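Extracellular invertase (Aspergillus kawachii, PDB 5XHA) probably hydrolyses sucrose and related beta-fructosides with release of fructose, as a secreted member of glycoside hydrolase family 32. Local coordinates at residues V32-G37 / F58-S63; S318-G323 / Y345-G350; E538-T543 / Y554-F559. All coordinates share one frame; numbering follows the deposited sequence.

The three contacts follow one another along the chain and span both parts of the enzyme. Contacts 1 and 2 belong to the N-terminal catalytic module; their centres are 13 Å apart and they reach the same sheet, meeting where V32 CG2 lies 4.1 Å from Y345 CE2. Both also touch one fructose, held by D41, D99, R170 and D171. Contact 3 lies in the C-terminal module, its centre 21 Å from that of contact 2 and 31 Å from that of contact 1. It binds a different fructose, so it marks a separate sugar site. Contacts 2 and 3 do not touch, their nearest atoms about 8 Å apart.

Contact 1: residues V32-G37 / F58-S63; sequences VLPPNG and FLHDGS. With FRU (beta-D-fructofuranose), chain B.
P34 lies against H60: its CB sits over one face of the imidazole, 3.9 Å from the ring centroid and 28° off the normal, a CH-pi contact. The same CB also meets F58 CE1, while V32 CG1 approaches F58 CE2 at 3.9 Å, both obliquely and from the same side of the ring plane. No direct hydrogen bond crosses between the segments. H60 CG lies opposite its backbone N (chi1 -176°), which carries the imidazole across to P34 and sets H60 CE1 3.0 Å from N36 O, near the ring plane.

Segment 58-63 ends strand 54-60 and turns back through a type I' turn from H60 to S63 into strand 65-70, within the first blade of the five-bladed beta-propeller expected of family 32. Residues 32-37 lead into strand 37-47 of the same sheet. L59 takes no part in the packing against 32-37; its CD1 lies 3.3 Å from O6 of the bound fructose.

Water completes the polar side. N36 OD1 accepts a hydrogen bond from each of two waters; one is 2.8 Å from H60 NE2, and the other donates to D61 OD2 at 2.7 Å. H60 ND1 and D61 OD1 are both taken by the backbone of Q38.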
loop_
_atom_site.group_PDB
_atom_site.type_symbol
_atom_site.label_atom_id
_atom_site.label_comp_id
_atom_site.label_asym_id
_atom_site.label_seq_id
_atom_site.Cartn_x
_atom_site.Cartn_y
_atom_site.Cartn_z
ATOM N N VAL A 32 22.490 26.144 -9.588
ATOM C CA VAL A 32 22.220 24.713 -9.814
ATOM C C VAL A 32 20.982 24.528 -10.682
ATOM O O VAL A 32 19.878 24.934 -10.314
ATOM C CB VAL A 32 22.040 23.946 -8.482
ATOM C CG1 VAL A 32 21.530 22.525 -8.712
ATOM C CG2 VAL A 32 23.357 23.920 -7.742
ATOM N N LEU A 33 21.188 23.908 -11.840
ATOM C CA LEU A 33 20.120 23.483 -12.728
ATOM C C LEU A 33 20.676 22.345 -13.597
ATOM O O LEU A 33 21.893 22.205 -13.715
ATOM C CB LEU A 33 19.618 24.657 -13.581
ATOM C CG LEU A 33 20.364 25.132 -14.830
ATOM C CD1 LEU A 33 19.591 26.247 -15.507
ATOM C CD2 LEU A 33 21.767 25.600 -14.485
ATOM N N PRO A 34 19.798 21.497 -14.163
ATOM C CA PRO A 34 20.289 20.369 -14.935
ATOM C C PRO A 34 20.927 20.786 -16.283
ATOM O O PRO A 34 20.827 21.959 -16.696
ATOM C CB PRO A 34 19.017 19.541 -15.166
ATOM C CG PRO A 34 17.921 20.554 -15.192
ATOM C CD PRO A 34 18.323 21.536 -14.128
ATOM N N PRO A 35 21.562 19.832 -16.985
ATOM C CA PRO A 35 22.207 20.209 -18.264
ATOM C C PRO A 35 21.221 20.768 -19.260
ATOM O O PRO A 35 21.587 21.602 -20.080
ATOM C CB PRO A 35 22.813 18.895 -18.755
ATOM C CG PRO A 35 23.039 18.101 -17.500
ATOM C CD PRO A 35 21.876 18.439 -16.605
ATOM N N ASN A 36 19.964 20.334 -19.170
ATOM C CA ASN A 36 18.892 20.862 -19.990
ATOM C C ASN A 36 17.567 20.444 -19.392
ATOM O O ASN A 36 17.551 19.716 -18.422
ATOM C CB ASN A 36 18.997 20.327 -21.416
ATOM C CG ASN A 36 19.164 18.815 -21.453
ATOM O OD1 ASN A 36 18.333 18.071 -20.943
ATOM N ND2 ASN A 36 20.253 18.366 -22.029
ATOM N N GLY A 37 16.467 20.924 -19.959
ATOM C CA GLY A 37 15.142 20.508 -19.541
ATOM C C GLY A 37 14.682 21.127 -18.235
ATOM O O GLY A 37 15.212 22.147 -17.783
ATOM N N PHE A 58 17.235 17.071 -7.200
ATOM C CA PHE A 58 16.067 17.823 -7.632
ATOM C C PHE A 58 15.221 16.961 -8.564
ATOM O O PHE A 58 15.748 16.126 -9.298
ATOM C CB PHE A 58 16.488 19.129 -8.333
ATOM C CG PHE A 58 17.677 18.966 -9.228
ATOM C CD1 PHE A 58 17.520 18.522 -10.528
ATOM C CD2 PHE A 58 18.951 19.210 -8.754
ATOM C CE1 PHE A 58 18.618 18.324 -11.343
ATOM C CE2 PHE A 58 20.057 19.027 -9.566
ATOM C CZ PHE A 58 19.885 18.582 -10.862
ATOM N N LEU A 59 13.913 17.174 -8.541
ATOM C CA LEU A 59 13.032 16.588 -9.541
ATOM C C LEU A 59 13.447 17.124 -10.924
ATOM O O LEU A 59 13.824 18.288 -11.056
ATOM C CB LEU A 59 11.556 16.915 -9.250
ATOM C CG LEU A 59 10.938 16.403 -7.940
ATOM C CD1 LEU A 59 9.429 16.552 -7.953
ATOM C CD2 LEU A 59 11.289 14.961 -7.692
ATOM N N HIS A 60 13.380 16.266 -11.940
ATOM C CA HIS A 60 13.855 16.599 -13.288
ATOM C C HIS A 60 12.896 16.033 -14.347
ATOM O O HIS A 60 12.626 14.831 -14.384
ATOM C CB HIS A 60 15.276 16.058 -13.482
ATOM C CG HIS A 60 15.907 16.406 -14.797
ATOM N ND1 HIS A 60 15.724 17.625 -15.421
ATOM C CD2 HIS A 60 16.771 15.711 -15.577
ATOM C CE1 HIS A 60 16.426 17.653 -16.539
ATOM N NE2 HIS A 60 17.080 16.511 -16.652
ATOM N N ASP A 61 12.363 16.929 -15.171
ATOM C CA ASP A 61 11.473 16.584 -16.289
ATOM C C ASP A 61 10.234 15.812 -15.871
ATOM O O ASP A 61 9.667 15.090 -16.672
ATOM C CB ASP A 61 12.251 15.835 -17.391
ATOM C CG ASP A 61 13.253 16.742 -18.101
ATOM O OD1 ASP A 61 12.911 17.902 -18.345
ATOM O OD2 ASP A 61 14.378 16.317 -18.390
ATOM N N GLY A 62 9.810 15.979 -14.621
ATOM C CA GLY A 62 8.646 15.254 -14.105
ATOM C C GLY A 62 8.806 13.750 -14.169
ATOM O O GLY A 62 7.811 13.040 -14.242
ATOM N N SER A 63 10.044 13.255 -14.139
ATOM C CA SER A 63 10.281 11.807 -14.176
ATOM C C SER A 63 11.379 11.384 -13.226
ATOM O O SER A 63 12.350 10.774 -13.632
ATOM C CB SER A 63 10.638 11.335 -15.593
ATOM O OG SER A 63 9.881 12.063 -16.539
HETATM C C1 FRU B . 5.856 21.026 -4.586
HETATM C C2 FRU B . 5.502 19.560 -4.976
HETATM C C3 FRU B . 5.924 18.581 -3.865
HETATM C C4 FRU B . 6.049 17.273 -4.647
HETATM C C5 FRU B . 6.580 17.726 -6.001
HETATM C C6 FRU B . 5.966 16.973 -7.181
HETATM O O1 FRU B . 6.119 21.858 -5.734
HETATM O O3 FRU B . 5.015 18.537 -2.758
HETATM O O4 FRU B . 6.940 16.327 -4.057
HETATM O O5 FRU B . 6.292 19.132 -6.107
HETATM O O6 FRU B . 6.315 17.602 -8.430
HETATM O O HOH W 1 19.261 16.655 -18.463
HETATM O O HOH W 2 15.735 17.223 -20.481
#

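Contact 2: residues S318-G323 / Y345-G350; sequences SYAAAG and YVWLSG. With NA (sodium ion), chain C; FRU (beta-D-fructofuranose), chain B.
Strands 318-323 and 345-348 run antiparallel, their axes 4.7 Å apart at closest approach with 140° between their directions, and a beta bulge shifts the register by one between the hydrogen-bonded pairs Y319-W347 and A322-Y345. Each pair makes two backbone bonds; the straightest runs from Y345 N to A322 O (2.9 Å, 170° at the hydrogen). A320, within the bulge, has positive phi, and its CB comes to 4.0 Å from W347 CE3. The same indole corner meets Y319 CB. With CG opposite the backbone N (chi1 -179°), W347 turns its CE3/CZ3 edge to both CB atoms and to fructose O1, with S349 CA over one face and NE1 bonded to I39 O. V346 uses both branches: CG1 touches S318 CB at 3.8 Å, whereas CG2 reaches A321 CB.

Y319, A320 and W347 face the fructose site of the N-terminal module. Fructose O1 lies in the plane of the Y319 ring at its edge, 3.7 Å from CE2, and 3.9 Å from W347 CZ3. Y319 OH is hydrogen-bonded to E248, and the sugar to D41 and to R170 and D171 of the Arg-Asp-Pro motif.

At the other end, S318 O binds a sodium ion at 2.4 Å, together with two waters and the carbonyl oxygens of H287, G315 and F316. All six ligands are neutral oxygens, so any compensation of the ion's charge probably comes from beyond the first shell. Around O1, by contrast, the two strands offer ring carbons and a methyl group, which shape that side of the pocket by contact, while charged residues from elsewhere grip the sugar.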
loop_
_atom_site.group_PDB
_atom_site.type_symbol
_atom_site.label_atom_id
_atom_site.label_comp_id
_atom_site.label_asym_id
_atom_site.label_seq_id
_atom_site.Cartn_x
_atom_site.Cartn_y
_atom_site.Cartn_z
ATOM N N SER A 318 9.274 31.516 -6.185
ATOM C CA SER A 318 10.093 30.802 -5.212
ATOM C C SER A 318 9.234 29.887 -4.355
ATOM O O SER A 318 8.194 30.298 -3.860
ATOM C CB SER A 318 10.831 31.785 -4.313
ATOM O OG SER A 318 11.554 32.715 -5.085
ATOM N N TYR A 319 9.681 28.649 -4.180
ATOM C CA TYR A 319 8.897 27.630 -3.522
ATOM C C TYR A 319 9.751 26.404 -3.167
ATOM O O TYR A 319 10.910 26.313 -3.559
ATOM C CB TYR A 319 7.742 27.214 -4.457
ATOM C CG TYR A 319 6.608 26.537 -3.745
ATOM C CD1 TYR A 319 5.966 27.167 -2.690
ATOM C CD2 TYR A 319 6.165 25.261 -4.122
ATOM C CE1 TYR A 319 4.925 26.561 -2.031
ATOM C CE2 TYR A 319 5.134 24.631 -3.437
ATOM C CZ TYR A 319 4.512 25.298 -2.392
ATOM O OH TYR A 319 3.467 24.735 -1.685
ATOM N N ALA A 320 9.162 25.489 -2.396
ATOM C CA ALA A 320 9.616 24.100 -2.291
ATOM C C ALA A 320 11.045 23.894 -1.841
ATOM O O ALA A 320 11.689 22.945 -2.260
ATOM C CB ALA A 320 9.381 23.368 -3.611
ATOM N N ALA A 321 11.526 24.731 -0.939
ATOM C CA ALA A 321 12.918 24.663 -0.536
ATOM C C ALA A 321 13.266 23.317 0.072
ATOM O O ALA A 321 12.478 22.749 0.847
ATOM C CB ALA A 321 13.244 25.771 0.445
ATOM N N ALA A 322 14.452 22.820 -0.278
ATOM C CA ALA A 322 15.016 21.653 0.368
ATOM C C ALA A 322 16.409 21.977 0.847
ATOM O O ALA A 322 17.257 22.488 0.105
ATOM C CB ALA A 322 15.060 20.463 -0.573
ATOM N N GLY A 323 16.637 21.630 2.100
ATOM C CA GLY A 323 17.880 21.887 2.783
ATOM C C GLY A 323 18.314 20.647 3.534
ATOM O O GLY A 323 17.568 19.651 3.641
ATOM N N TYR A 345 18.341 25.119 -0.464
ATOM C CA TYR A 345 18.166 25.501 -1.867
ATOM C C TYR A 345 16.693 25.717 -2.133
ATOM O O TYR A 345 15.891 24.794 -2.004
ATOM C CB TYR A 345 18.669 24.416 -2.824
ATOM C CG TYR A 345 20.164 24.182 -2.853
ATOM C CD1 TYR A 345 20.770 23.344 -1.931
ATOM C CD2 TYR A 345 20.966 24.769 -3.828
ATOM C CE1 TYR A 345 22.133 23.104 -1.970
ATOM C CE2 TYR A 345 22.329 24.552 -3.862
ATOM C CZ TYR A 345 22.909 23.717 -2.929
ATOM O OH TYR A 345 24.264 23.484 -2.942
ATOM N N VAL A 346 16.344 26.939 -2.505
ATOM C CA VAL A 346 14.994 27.276 -2.907
ATOM C C VAL A 346 14.804 26.989 -4.403
ATOM O O VAL A 346 15.717 27.166 -5.197
ATOM C CB VAL A 346 14.706 28.762 -2.609
ATOM C CG1 VAL A 346 13.311 29.158 -3.068
ATOM C CG2 VAL A 346 14.865 29.051 -1.120
ATOM N N TRP A 347 13.617 26.540 -4.773
ATOM C CA TRP A 347 13.249 26.334 -6.179
ATOM C C TRP A 347 12.706 27.635 -6.738
ATOM O O TRP A 347 11.880 28.303 -6.098
ATOM C CB TRP A 347 12.161 25.258 -6.274
ATOM C CG TRP A 347 11.686 24.902 -7.654
ATOM C CD1 TRP A 347 12.449 24.728 -8.770
ATOM C CD2 TRP A 347 10.340 24.625 -8.042
ATOM N NE1 TRP A 347 11.660 24.381 -9.837
ATOM C CE2 TRP A 347 10.357 24.316 -9.419
ATOM C CE3 TRP A 347 9.119 24.637 -7.372
ATOM C CZ2 TRP A 347 9.199 23.999 -10.129
ATOM C CZ3 TRP A 347 7.963 24.308 -8.079
ATOM C CH2 TRP A 347 8.016 23.991 -9.442
ATOM N N LEU A 348 13.192 28.014 -7.914
ATOM C CA LEU A 348 12.585 29.084 -8.678
ATOM C C LEU A 348 11.957 28.443 -9.892
ATOM O O LEU A 348 12.651 28.130 -10.863
ATOM C CB LEU A 348 13.617 30.129 -9.085
ATOM C CG LEU A 348 13.061 31.391 -9.758
ATOM C CD1 LEU A 348 12.235 32.187 -8.763
ATOM C CD2 LEU A 348 14.192 32.259 -10.286
ATOM N N SER A 349 10.647 28.216 -9.820
ATOM C CA SER A 349 9.896 27.699 -10.959
ATOM C C SER A 349 10.062 28.595 -12.188
ATOM O O SER A 349 9.978 29.820 -12.089
ATOM C CB SER A 349 8.406 27.600 -10.630
ATOM O OG SER A 349 7.658 27.299 -11.788
ATOM N N GLY A 350 10.264 27.968 -13.341
ATOM C CA GLY A 350 10.571 28.695 -14.568
ATOM C C GLY A 350 9.348 29.185 -15.316
ATOM O O GLY A 350 9.465 30.073 -16.129
HETATM NA NA NA C . 6.532 32.033 -3.749
HETATM C C1 FRU B . 5.856 21.026 -4.586
HETATM C C2 FRU B . 5.502 19.560 -4.976
HETATM C C3 FRU B . 5.924 18.581 -3.865
HETATM C C4 FRU B . 6.049 17.273 -4.647
HETATM C C5 FRU B . 6.580 17.726 -6.001
HETATM C C6 FRU B . 5.966 16.973 -7.181
HETATM O O1 FRU B . 6.119 21.858 -5.734
HETATM O O3 FRU B . 5.015 18.537 -2.758
HETATM O O4 FRU B . 6.940 16.327 -4.057
HETATM O O5 FRU B . 6.292 19.132 -6.107
HETATM O O6 FRU B . 6.315 17.602 -8.430
HETATM O O HOH W 3 4.824 33.568 -3.255
HETATM O O HOH W 4 7.142 32.867 -1.597
#

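Contact 3: residues E538-T543 / Y554-F559; sequences ETLDLT and YANGRF. With FRU (beta-D-fructofuranose), chain E.
R558 grips E538 end-on through two nitrogens, one to each carboxylate oxygen. NH1 meets the syn lone pair of OE2 at 2.7 Å in an almost straight bond (170° at the hydrogen), and NH2 reaches OE1 at 3.1 Å, on the syn side but out of the carboxylate plane. Both oxygens lie close to the guanidinium plane, the two flat groups being 32° apart. The glutamate comes across with its chain extended (chi1 -174°), facing an arginine that is likewise extended from CG to NE. N556 CB lies over one face of the guanidinium. On the apolar side, L540 CD1 and L542 CD1 both pack on A555 CB, the latter at 4.0 Å.

Behind these side chains stands the beta hairpin of strands 534-547 and 550-555. T543 and Y554 form a hydrogen-bonded pair, and N556 N donates to D541 O at 3.0 Å as the strand ends. The chain then reverses through N556 and G557, both with positive phi, and R558 and F559 face A555 in a classic beta bulge.

This reversal presents G557 N to a fructose, donating to its O6 at 2.9 Å; T543 OG1 lies 3.8 Å from the sugar's C1. Farther out, E538 OE1 also accepts F527 N, and Y554 OH is bonded to E552 and R374, the latter on strand 366-385. The hairpin belongs to the C-terminal module, which has a beta-sandwich fold in family 32. With two partners at OE1 and a paired arginine beside it, E538 is probably ionised, and the salt bridge ties the start of one segment to the bulge that follows the sugar-binding turn.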
loop_
_atom_site.group_PDB
_atom_site.type_symbol
_atom_site.label_atom_id
_atom_site.label_comp_id
_atom_site.label_asym_id
_atom_site.label_seq_id
_atom_site.Cartn_x
_atom_site.Cartn_y
_atom_site.Cartn_z
ATOM N N GLU A 538 17.387 52.151 10.852
ATOM C CA GLU A 538 18.312 51.091 10.432
ATOM C C GLU A 538 18.731 51.205 8.953
ATOM O O GLU A 538 17.889 51.430 8.076
ATOM C CB GLU A 538 17.625 49.733 10.649
ATOM C CG GLU A 538 18.494 48.510 10.401
ATOM C CD GLU A 538 17.738 47.202 10.566
ATOM O OE1 GLU A 538 16.496 47.223 10.771
ATOM O OE2 GLU A 538 18.404 46.153 10.484
ATOM N N THR A 539 20.024 51.035 8.698
ATOM C CA THR A 539 20.574 51.033 7.345
ATOM C C THR A 539 20.067 49.831 6.509
ATOM O O THR A 539 19.990 48.705 7.008
ATOM C CB THR A 539 22.122 51.005 7.391
ATOM O OG1 THR A 539 22.599 52.200 8.018
ATOM C CG2 THR A 539 22.729 50.945 5.994
ATOM N N LEU A 540 19.711 50.104 5.252
ATOM C CA LEU A 540 19.338 49.067 4.284
ATOM C C LEU A 540 20.604 48.552 3.620
ATOM O O LEU A 540 21.226 49.268 2.845
ATOM C CB LEU A 540 18.396 49.618 3.211
ATOM C CG LEU A 540 17.889 48.636 2.129
ATOM C CD1 LEU A 540 17.014 47.534 2.717
ATOM C CD2 LEU A 540 17.115 49.381 1.059
ATOM N N ASP A 541 20.979 47.325 3.959
ATOM C CA ASP A 541 22.171 46.667 3.445
ATOM C C ASP A 541 21.781 45.677 2.351
ATOM O O ASP A 541 21.270 44.600 2.632
ATOM C CB ASP A 541 22.884 45.939 4.594
ATOM C CG ASP A 541 24.241 45.403 4.194
ATOM O OD1 ASP A 541 24.782 45.820 3.158
ATOM O OD2 ASP A 541 24.783 44.563 4.922
ATOM N N LEU A 542 22.058 46.052 1.110
ATOM C CA LEU A 542 21.497 45.401 -0.073
ATOM C C LEU A 542 22.559 44.606 -0.825
ATOM O O LEU A 542 23.648 45.115 -1.055
ATOM C CB LEU A 542 20.957 46.492 -0.989
ATOM C CG LEU A 542 19.593 46.377 -1.632
ATOM C CD1 LEU A 542 18.529 45.861 -0.670
ATOM C CD2 LEU A 542 19.231 47.757 -2.175
ATOM N N THR A 543 22.240 43.372 -1.218
ATOM C CA THR A 543 23.061 42.619 -2.170
ATOM C C THR A 543 22.176 42.136 -3.322
ATOM O O THR A 543 21.202 41.423 -3.105
ATOM C CB THR A 543 23.756 41.412 -1.512
ATOM O OG1 THR A 543 24.321 41.793 -0.262
ATOM C CG2 THR A 543 24.864 40.880 -2.389
ATOM N N TYR A 554 19.004 40.226 -1.695
ATOM C CA TYR A 554 19.202 40.019 -0.273
ATOM C C TYR A 554 19.256 41.355 0.466
ATOM O O TYR A 554 19.751 42.357 -0.083
ATOM C CB TYR A 554 20.521 39.282 -0.042
ATOM C CG TYR A 554 20.566 37.871 -0.612
ATOM C CD1 TYR A 554 20.838 37.648 -1.955
ATOM C CD2 TYR A 554 20.335 36.772 0.200
ATOM C CE1 TYR A 554 20.886 36.369 -2.479
ATOM C CE2 TYR A 554 20.376 35.475 -0.308
ATOM C CZ TYR A 554 20.653 35.273 -1.649
ATOM O OH TYR A 554 20.695 33.988 -2.150
ATOM N N ALA A 555 18.775 41.367 1.712
ATOM C CA ALA A 555 18.877 42.566 2.569
ATOM C C ALA A 555 19.014 42.219 4.037
ATOM O O ALA A 555 18.253 41.394 4.559
ATOM C CB ALA A 555 17.681 43.480 2.367
ATOM N N ASN A 556 20.020 42.823 4.687
ATOM C CA ASN A 556 20.114 42.886 6.148
ATOM C C ASN A 556 20.258 41.508 6.813
ATOM O O ASN A 556 19.902 41.331 7.983
ATOM C CB ASN A 556 18.897 43.648 6.741
ATOM C CG ASN A 556 18.923 45.153 6.461
ATOM O OD1 ASN A 556 18.851 45.986 7.381
ATOM N ND2 ASN A 556 18.980 45.509 5.202
ATOM N N GLY A 557 20.787 40.536 6.071
ATOM C CA GLY A 557 20.978 39.174 6.568
ATOM C C GLY A 557 19.705 38.423 6.908
ATOM O O GLY A 557 19.763 37.373 7.537
ATOM N N ARG A 558 18.554 38.940 6.500
ATOM C CA ARG A 558 17.300 38.354 6.929
ATOM C C ARG A 558 16.205 38.428 5.877
ATOM O O ARG A 558 15.053 38.207 6.183
ATOM C CB ARG A 558 16.833 39.038 8.218
ATOM C CG ARG A 558 16.431 40.496 8.061
ATOM C CD ARG A 558 16.141 41.117 9.418
ATOM N NE ARG A 558 15.480 42.415 9.280
ATOM C CZ ARG A 558 16.006 43.596 9.601
ATOM N NH1 ARG A 558 17.230 43.696 10.102
ATOM N NH2 ARG A 558 15.292 44.693 9.421
ATOM N N PHE A 559 16.559 38.699 4.634
ATOM C CA PHE A 559 15.549 38.914 3.621
ATOM C C PHE A 559 16.075 38.453 2.281
ATOM O O PHE A 559 17.226 38.700 1.959
ATOM C CB PHE A 559 15.187 40.397 3.563
ATOM C CG PHE A 559 14.253 40.757 2.452
ATOM C CD1 PHE A 559 14.741 41.052 1.187
ATOM C CD2 PHE A 559 12.890 40.825 2.674
ATOM C CE1 PHE A 559 13.894 41.387 0.163
ATOM C CE2 PHE A 559 12.036 41.178 1.655
ATOM C CZ PHE A 559 12.539 41.469 0.398
HETATM C C1 FRU E . 26.834 41.297 2.558
HETATM C C2 FRU E . 26.228 39.985 3.085
HETATM C C3 FRU E . 26.104 38.850 2.047
HETATM C C4 FRU E . 24.767 38.228 2.413
HETATM C C5 FRU E . 23.960 39.468 2.779
HETATM C C6 FRU E . 22.767 39.164 3.689
HETATM O O1 FRU E . 28.258 41.232 2.396
HETATM O O2 FRU E . 26.936 39.497 4.246
HETATM O O3 FRU E . 27.156 37.871 2.109
HETATM O O4 FRU E . 24.162 37.418 1.390
HETATM O O5 FRU E . 24.887 40.339 3.439
HETATM O O6 FRU E . 21.631 40.008 3.370
#